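Local coordinates for putative nitrite reductase NADPH (Small subunit) oxidoreductase protein (Vibrio parahaemolyticus RIMD 2210633, PDB 3C0D) that is a putative small subunit of NAD(P)H nitrite reductase with a Rieske-like fold, probably taking part in nitrate assimilation, at residues 7-12 and 30-35; 97-102 and 106-111. All blocks are in the same frame, centred on the assembly; numbering follows the deposited sequence.

Interaction 1. Residues 7-12 and 30-35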
ATOM      1  N   VAL A   7       9.527 -11.863  -5.594  1.00 55.72           N
ATOM      2  CA  VAL A   7      10.085 -12.312  -4.320  1.00 52.59           C
ATOM      3  C   VAL A   7       8.980 -12.554  -3.290  1.00 50.17           C
ATOM      4  O   VAL A   7       8.193 -11.650  -3.002  1.00 49.05           O
ATOM      5  CB  VAL A   7      11.052 -11.242  -3.737  1.00 52.71           C
ATOM      6  CG1 VAL A   7      11.902 -11.846  -2.615  1.00 52.79           C
ATOM      7  CG2 VAL A   7      11.923 -10.672  -4.839  1.00 52.32           C
ATOM      8  N   LYS A   8       8.926 -13.761  -2.735  1.00 47.35           N
ATOM      9  CA  LYS A   8       7.921 -14.074  -1.725  1.00 45.91           C
ATOM     10  C   LYS A   8       7.925 -12.983  -0.664  1.00 44.63           C
ATOM     11  O   LYS A   8       8.977 -12.641  -0.124  1.00 44.99           O
ATOM     12  CB  LYS A   8       8.214 -15.434  -1.076  1.00 48.24           C
ATOM     13  CG  LYS A   8       8.032 -16.633  -2.017  1.00 48.91           C
ATOM     14  CD  LYS A   8       8.336 -17.955  -1.327  1.00 48.87           C
ATOM     15  CE  LYS A   8       8.112 -19.120  -2.281  1.00 50.72           C
ATOM     16  NZ  LYS A   8       8.528 -20.432  -1.716  1.00 50.37           N
ATOM     17  N   LEU A   9       6.746 -12.437  -0.376  1.00 42.89           N
ATOM     18  CA  LEU A   9       6.575 -11.362   0.606  1.00 41.53           C
ATOM     19  C   LEU A   9       5.821 -11.869   1.846  1.00 41.09           C
ATOM     20  O   LEU A   9       6.322 -11.803   2.974  1.00 38.74           O
ATOM     21  CB  LEU A   9       5.802 -10.225  -0.055  1.00 41.50           C
ATOM     22  CG  LEU A   9       5.956  -8.823   0.510  1.00 43.67           C
ATOM     23  CD1 LEU A   9       7.423  -8.477   0.639  1.00 44.48           C
ATOM     24  CD2 LEU A   9       5.263  -7.846  -0.421  1.00 43.80           C
ATOM     25  N   CYS A  10       4.601 -12.357   1.627  1.00 41.90           N
ATOM     26  CA  CYS A  10       3.776 -12.922   2.698  1.00 40.77           C
ATOM     27  C   CYS A  10       2.629 -13.753   2.133  1.00 41.62           C
ATOM     28  O   CYS A  10       2.422 -13.808   0.924  1.00 40.57           O
ATOM     29  CB  CYS A  10       3.203 -11.823   3.590  1.00 40.29           C
ATOM     30  SG  CYS A  10       1.800 -10.910   2.909  1.00 38.09           S
ATOM     31  N   GLN A  11       1.898 -14.410   3.030  1.00 44.13           N
ATOM     32  CA  GLN A  11       0.751 -15.248   2.675  1.00 43.29           C
ATOM     33  C   GLN A  11      -0.482 -14.358   2.647  1.00 41.62           C
ATOM     34  O   GLN A  11      -0.640 -13.509   3.518  1.00 42.35           O
ATOM     35  CB  GLN A  11       0.535 -16.324   3.734  1.00 45.61           C
ATOM     36  CG  GLN A  11       1.536 -17.443   3.709  1.00 47.02           C
ATOM     37  CD  GLN A  11       1.500 -18.196   2.407  1.00 47.58           C
ATOM     38  OE1 GLN A  11       2.246 -17.886   1.471  1.00 46.34           O
ATOM     39  NE2 GLN A  11       0.618 -19.188   2.328  1.00 47.58           N
ATOM     40  N   LEU A  12      -1.362 -14.552   1.672  1.00 39.40           N
ATOM     41  CA  LEU A  12      -2.559 -13.730   1.601  1.00 38.70           C
ATOM     42  C   LEU A  12      -3.355 -13.702   2.916  1.00 38.73           C
ATOM     43  O   LEU A  12      -3.867 -12.652   3.300  1.00 36.88           O
ATOM     44  CB  LEU A  12      -3.486 -14.186   0.476  1.00 35.17           C
ATOM     45  CG  LEU A  12      -4.682 -13.233   0.372  1.00 34.46           C
ATOM     46  CD1 LEU A  12      -4.406 -12.167  -0.698  1.00 34.69           C
ATOM     47  CD2 LEU A  12      -5.943 -14.010   0.058  1.00 31.41           C
ATOM     48  N   VAL A  30       6.908  -0.586   4.043  1.00 31.72           N
ATOM     49  CA  VAL A  30       5.790  -0.721   3.114  1.00 28.32           C
ATOM     50  C   VAL A  30       4.484  -1.119   3.803  1.00 27.76           C
ATOM     51  O   VAL A  30       4.480  -1.854   4.793  1.00 27.01           O
ATOM     52  CB  VAL A  30       6.118  -1.766   2.025  1.00 27.90           C
ATOM     53  CG1 VAL A  30       5.013  -1.820   0.997  1.00 25.26           C
ATOM     54  CG2 VAL A  30       7.440  -1.430   1.377  1.00 26.10           C
ATOM     55  N   ALA A  31       3.374  -0.625   3.269  1.00 25.63           N
ATOM     56  CA  ALA A  31       2.060  -0.935   3.810  1.00 27.53           C
ATOM     57  C   ALA A  31       1.294  -1.749   2.774  1.00 28.02           C
ATOM     58  O   ALA A  31       1.114  -1.295   1.652  1.00 31.10           O
ATOM     59  CB  ALA A  31       1.299   0.358   4.140  1.00 23.04           C
ATOM     60  N   LEU A  32       0.867  -2.956   3.139  1.00 28.30           N
ATOM     61  CA  LEU A  32       0.117  -3.795   2.216  1.00 29.70           C
ATOM     62  C   LEU A  32      -1.372  -3.661   2.486  1.00 31.57           C
ATOM     63  O   LEU A  32      -1.802  -3.647   3.640  1.00 31.58           O
ATOM     64  CB  LEU A  32       0.522  -5.260   2.347  1.00 27.06           C
ATOM     65  CG  LEU A  32       1.971  -5.585   2.008  1.00 27.19           C
ATOM     66  CD1 LEU A  32       2.099  -7.073   1.770  1.00 26.83           C
ATOM     67  CD2 LEU A  32       2.412  -4.806   0.772  1.00 25.58           C
ATOM     68  N   PHE A  33      -2.157  -3.563   1.420  1.00 30.69           N
ATOM     69  CA  PHE A  33      -3.596  -3.414   1.555  1.00 33.06           C
ATOM     70  C   PHE A  33      -4.287  -4.390   0.617  1.00 34.01           C
ATOM     71  O   PHE A  33      -4.263  -4.216  -0.606  1.00 35.10           O
ATOM     72  CB  PHE A  33      -4.019  -1.988   1.200  1.00 31.42           C
ATOM     73  CG  PHE A  33      -3.753  -0.983   2.279  1.00 31.91           C
ATOM     74  CD1 PHE A  33      -4.588  -0.904   3.397  1.00 33.46           C
ATOM     75  CD2 PHE A  33      -2.714  -0.054   2.145  1.00 33.94           C
ATOM     76  CE1 PHE A  33      -4.399   0.100   4.377  1.00 32.12           C
ATOM     77  CE2 PHE A  33      -2.508   0.959   3.115  1.00 32.22           C
ATOM     78  CZ  PHE A  33      -3.357   1.030   4.227  1.00 32.87           C
ATOM     79  N   TYR A  34      -4.907  -5.413   1.193  1.00 34.13           N
ATOM     80  CA  TYR A  34      -5.609  -6.418   0.402  1.00 35.16           C
ATOM     81  C   TYR A  34      -7.054  -6.004   0.115  1.00 34.78           C
ATOM     82  O   TYR A  34      -7.857  -5.876   1.033  1.00 35.40           O
ATOM     83  CB  TYR A  34      -5.574  -7.762   1.141  1.00 35.18           C
ATOM     84  CG  TYR A  34      -6.515  -8.810   0.601  1.00 34.46           C
ATOM     85  CD1 TYR A  34      -6.591  -9.070  -0.766  1.00 33.78           C
ATOM     86  CD2 TYR A  34      -7.295  -9.577   1.462  1.00 35.42           C
ATOM     87  CE1 TYR A  34      -7.427 -10.083  -1.270  1.00 35.88           C
ATOM     88  CE2 TYR A  34      -8.129 -10.599   0.971  1.00 36.49           C
ATOM     89  CZ  TYR A  34      -8.185 -10.848  -0.398  1.00 35.79           C
ATOM     90  OH  TYR A  34      -8.950 -11.887  -0.889  1.00 36.51           O
ATOM     91  N   ILE A  35      -7.370  -5.785  -1.159  1.00 34.76           N
ATOM     92  CA  ILE A  35      -8.724  -5.409  -1.566  1.00 38.11           C
ATOM     93  C   ILE A  35      -9.315  -6.606  -2.305  1.00 41.16           C
ATOM     94  O   ILE A  35      -8.922  -6.883  -3.437  1.00 40.26           O
ATOM     95  CB  ILE A  35      -8.731  -4.210  -2.549  1.00 37.34           C
ATOM     96  CG1 ILE A  35      -7.838  -3.082  -2.026  1.00 35.47           C
ATOM     97  CG2 ILE A  35     -10.137  -3.694  -2.716  1.00 34.62           C
ATOM     98  CD1 ILE A  35      -8.285  -2.522  -0.678  1.00 35.06           C
TER
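Leu12 lays one methyl over the ring of Tyr34: CD1 sits 3.9 Å from the ring centroid, 17° off the normal, a CH-pi contact over the face. The methyl is shifted toward the rim, closest to Tyr34 CE1 (3.7 Å), while the other branch, Leu12 CD2, runs on to the phenol end and lies 3.8 Å from Tyr34 OH. The two side chains cross at about a right angle. In both, CG is anti to the backbone N (chi1 -176° in Leu12, 167° in Tyr34), which carries the leucine branches across to the Tyr34 ring, whose bond from the backbone is directed at segment 7-12.

Further back along the strands, Leu9 and Leu32 meet tip to tip, CD2 to CD1 at 3.9 Å. The same Leu32 methyl takes the sulfur of Cys10, SG lying 4.0 Å from CD1. Two consecutive residues can point to one methyl because Leu9 and Cys10 form a classic beta bulge opposite Val105. Val23 and Ala42 also touch Leu32, and Leu15 touches Tyr34.

No hydrogen bond joins the two segments, whose strands pair with other neighbours, Cys10 CA and Leu32 CA being 9.8 Å apart. Dispersion and CH-pi contacts between side chains therefore carry this packing across the curled sheet of the Rieske-like domain.

Interaction 2. Residues 97-102 and 106-111; sequences RVTVDD and CYLAKE
Cys106 and Thr99 form the hydrogen-bonded pair of an antiparallel beta hairpin, strands 95-100 and 104-108, in the Rieske-like domain. Cys106 N donates to Thr99 O at 2.8 Å, nearly straight at 173°, and Cys106 O accepts from Thr99 N at 3.1 Å. Beyond the Cys106 sulfur, Asp101 turns its OD2 to a salt bridge with Lys6 of strand 6-11.

Tyr107 is next, in a non-hydrogen-bonded pair with Val98. Their CA atoms are 4.5 Å apart, and a CA-H...O contact runs from Tyr107 CA to Arg97 O. The Tyr107 ring swings over to Val7 and Leu9 on strand 6-11.

At Leu108 the backbone N donates to Arg97 O at 3.0 Å, with the donor tilted 29° from the carbonyl plane of Arg97. The Leu108 side chain divides between two partners: it crosses that of Thr99 at about a right angle, CD2 nearest OG1, while CD1 packs on Arg97. Arg97 bends at chi3 (58°), bringing its head back over this methyl. Leu108 CD1 thus touches Arg97 CB at 3.7 Å and lies over the centre of one guanidinium face, 3.9 Å from CZ.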
ATOM      1  N   ARG A  97       5.046  -2.836  -7.177  1.00 45.01           N
ATOM      2  CA  ARG A  97       4.235  -3.744  -7.969  1.00 47.72           C
ATOM      3  C   ARG A  97       4.047  -5.051  -7.193  1.00 48.56           C
ATOM      4  O   ARG A  97       5.022  -5.668  -6.770  1.00 49.02           O
ATOM      5  CB  ARG A  97       4.919  -4.025  -9.313  1.00 52.24           C
ATOM      6  CG  ARG A  97       5.281  -2.785 -10.145  1.00 55.10           C
ATOM      7  CD  ARG A  97       5.353  -3.155 -11.623  1.00 58.41           C
ATOM      8  NE  ARG A  97       4.070  -3.717 -12.050  1.00 61.13           N
ATOM      9  CZ  ARG A  97       3.890  -4.485 -13.121  1.00 62.52           C
ATOM     10  NH1 ARG A  97       4.919  -4.795 -13.905  1.00 62.00           N
ATOM     11  NH2 ARG A  97       2.681  -4.965 -13.397  1.00 60.80           N
ATOM     12  N   VAL A  98       2.804  -5.486  -7.012  1.00 48.07           N
ATOM     13  CA  VAL A  98       2.553  -6.709  -6.253  1.00 48.16           C
ATOM     14  C   VAL A  98       1.577  -7.688  -6.918  1.00 49.01           C
ATOM     15  O   VAL A  98       0.595  -7.282  -7.541  1.00 49.68           O
ATOM     16  CB  VAL A  98       2.021  -6.353  -4.844  1.00 47.83           C
ATOM     17  CG1 VAL A  98       1.786  -7.610  -4.031  1.00 48.70           C
ATOM     18  CG2 VAL A  98       3.008  -5.464  -4.133  1.00 48.64           C
ATOM     19  N   THR A  99       1.853  -8.982  -6.770  1.00 49.59           N
ATOM     20  CA  THR A  99       0.995 -10.022  -7.334  1.00 51.05           C
ATOM     21  C   THR A  99       0.747 -11.133  -6.319  1.00 51.99           C
ATOM     22  O   THR A  99       1.517 -11.309  -5.369  1.00 52.27           O
ATOM     23  CB  THR A  99       1.605 -10.656  -8.597  1.00 49.51           C
ATOM     24  OG1 THR A  99       2.915 -11.164  -8.300  1.00 49.23           O
ATOM     25  CG2 THR A  99       1.682  -9.631  -9.708  1.00 49.17           C
ATOM     26  N   VAL A 100      -0.331 -11.884  -6.537  1.00 52.33           N
ATOM     27  CA  VAL A 100      -0.708 -12.990  -5.659  1.00 50.99           C
ATOM     28  C   VAL A 100      -1.011 -14.222  -6.505  1.00 51.96           C
ATOM     29  O   VAL A 100      -2.043 -14.289  -7.169  1.00 51.35           O
ATOM     30  CB  VAL A 100      -1.962 -12.635  -4.839  1.00 48.44           C
ATOM     31  CG1 VAL A 100      -2.204 -13.685  -3.776  1.00 44.55           C
ATOM     32  CG2 VAL A 100      -1.801 -11.247  -4.235  1.00 47.69           C
ATOM     33  N   ASP A 101      -0.108 -15.194  -6.485  1.00 53.83           N
ATOM     34  CA  ASP A 101      -0.304 -16.407  -7.257  1.00 55.93           C
ATOM     35  C   ASP A 101      -1.285 -17.357  -6.584  1.00 56.09           C
ATOM     36  O   ASP A 101      -2.484 -17.251  -6.823  1.00 57.98           O
ATOM     37  CB  ASP A 101       1.039 -17.066  -7.517  1.00 58.75           C
ATOM     38  CG  ASP A 101       1.962 -16.166  -8.325  1.00 63.03           C
ATOM     39  OD1 ASP A 101       1.526 -15.706  -9.412  1.00 61.65           O
ATOM     40  OD2 ASP A 101       3.107 -15.908  -7.871  1.00 65.36           O
ATOM     41  N   ASP A 102      -0.821 -18.286  -5.760  1.00 55.15           N
ATOM     42  CA  ASP A 102      -1.781 -19.162  -5.092  1.00 54.32           C
ATOM     43  C   ASP A 102      -2.337 -18.309  -3.967  1.00 53.49           C
ATOM     44  O   ASP A 102      -3.376 -17.665  -4.113  1.00 54.35           O
ATOM     45  CB  ASP A 102      -1.089 -20.411  -4.554  1.00 56.43           C
ATOM     46  CG  ASP A 102      -1.428 -21.662  -5.364  1.00 57.46           C
ATOM     47  OD1 ASP A 102      -1.798 -21.542  -6.561  1.00 56.63           O
ATOM     48  OD2 ASP A 102      -1.317 -22.769  -4.797  1.00 57.19           O
ATOM     49  N   CYS A 106       3.666 -11.657  -3.620  1.00 40.42           N
ATOM     50  CA  CYS A 106       5.037 -11.343  -3.973  1.00 41.61           C
ATOM     51  C   CYS A 106       5.153  -9.902  -4.432  1.00 43.64           C
ATOM     52  O   CYS A 106       4.155  -9.245  -4.731  1.00 43.89           O
ATOM     53  CB  CYS A 106       5.512 -12.245  -5.121  1.00 40.26           C
ATOM     54  SG  CYS A 106       5.653 -14.000  -4.771  1.00 40.46           S
ATOM     55  N   TYR A 107       6.380  -9.406  -4.486  1.00 45.76           N
ATOM     56  CA  TYR A 107       6.605  -8.070  -4.995  1.00 49.53           C
ATOM     57  C   TYR A 107       7.506  -8.286  -6.207  1.00 53.22           C
ATOM     58  O   TYR A 107       8.313  -9.213  -6.230  1.00 54.63           O
ATOM     59  CB  TYR A 107       7.251  -7.183  -3.931  1.00 48.46           C
ATOM     60  CG  TYR A 107       8.682  -7.473  -3.584  1.00 48.45           C
ATOM     61  CD1 TYR A 107       9.727  -6.929  -4.330  1.00 49.71           C
ATOM     62  CD2 TYR A 107       9.001  -8.206  -2.450  1.00 50.45           C
ATOM     63  CE1 TYR A 107      11.068  -7.102  -3.939  1.00 49.95           C
ATOM     64  CE2 TYR A 107      10.338  -8.389  -2.049  1.00 51.52           C
ATOM     65  CZ  TYR A 107      11.365  -7.831  -2.794  1.00 50.49           C
ATOM     66  OH  TYR A 107      12.669  -7.977  -2.363  1.00 49.10           O
ATOM     67  N   LEU A 108       7.352  -7.458  -7.229  1.00 57.15           N
ATOM     68  CA  LEU A 108       8.149  -7.616  -8.437  1.00 60.44           C
ATOM     69  C   LEU A 108       9.415  -6.764  -8.385  1.00 63.17           C
ATOM     70  O   LEU A 108       9.346  -5.550  -8.185  1.00 64.02           O
ATOM     71  CB  LEU A 108       7.289  -7.250  -9.655  1.00 60.07           C
ATOM     72  CG  LEU A 108       5.945  -7.999  -9.700  1.00 59.56           C
ATOM     73  CD1 LEU A 108       5.062  -7.455 -10.811  1.00 58.96           C
ATOM     74  CD2 LEU A 108       6.200  -9.484  -9.890  1.00 58.05           C
ATOM     75  N   ALA A 109      10.568  -7.410  -8.557  1.00 65.39           N
ATOM     76  CA  ALA A 109      11.861  -6.720  -8.532  1.00 68.54           C
ATOM     77  C   ALA A 109      12.487  -6.593  -9.926  1.00 70.96           C
ATOM     78  O   ALA A 109      11.792  -6.683 -10.940  1.00 71.50           O
ATOM     79  CB  ALA A 109      12.826  -7.447  -7.591  1.00 67.34           C
ATOM     80  N   LYS A 110      13.802  -6.383  -9.963  1.00 73.30           N
ATOM     81  CA  LYS A 110      14.542  -6.251 -11.220  1.00 75.77           C
ATOM     82  C   LYS A 110      15.712  -7.244 -11.207  1.00 77.96           C
ATOM     83  O   LYS A 110      15.558  -8.353 -10.695  1.00 78.64           O
ATOM     84  CB  LYS A 110      15.054  -4.815 -11.368  1.00 75.37           C
ATOM     85  CG  LYS A 110      13.996  -3.760 -11.052  1.00 75.14           C
ATOM     86  CD  LYS A 110      14.446  -2.344 -11.415  1.00 74.78           C
ATOM     87  CE  LYS A 110      14.444  -2.111 -12.923  1.00 74.65           C
ATOM     88  NZ  LYS A 110      14.868  -0.724 -13.274  1.00 73.42           N
ATOM     89  N   GLU A 111      16.866  -6.869 -11.770  1.00 79.85           N
ATOM     90  CA  GLU A 111      18.030  -7.768 -11.766  1.00 81.08           C
ATOM     91  C   GLU A 111      19.307  -7.250 -12.459  1.00 81.88           C
ATOM     92  O   GLU A 111      19.655  -6.075 -12.318  1.00 82.54           O
ATOM     93  CB  GLU A 111      17.631  -9.132 -12.342  1.00 81.45           C
ATOM     94  CG  GLU A 111      17.739 -10.265 -11.325  1.00 82.79           C
ATOM     95  CD  GLU A 111      16.978 -11.516 -11.746  1.00 84.35           C
ATOM     96  OE1 GLU A 111      17.119 -12.556 -11.064  1.00 84.51           O
ATOM     97  OE2 GLU A 111      16.232 -11.459 -12.752  1.00 85.20           O
TER

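In the fold
Along the chain, interaction 1 is complete before interaction 2 begins, and their centres lie 9 Å apart on the same side of the chain's centre. Both belong to the same antiparallel sheet, where strand 6-11 pairs with strand 104-108, the second arm of the hairpin. The seam between them is direct: Val7 N probably hydrogen-bonds to Tyr107 O at 3.0 Å, and Leu9 CD1 packs on Tyr107 CD2 at 3.5 Å. Strand 39-47 pairs with both 28-35 and 95-100, so the sheet also connects the other two segments. The 6-11/104-108 pairing ties the N-terminal strand to the hairpin of interaction 2, and the side-chain packing of interaction 1 brings that strand against 28-35, elsewhere in the same sheet.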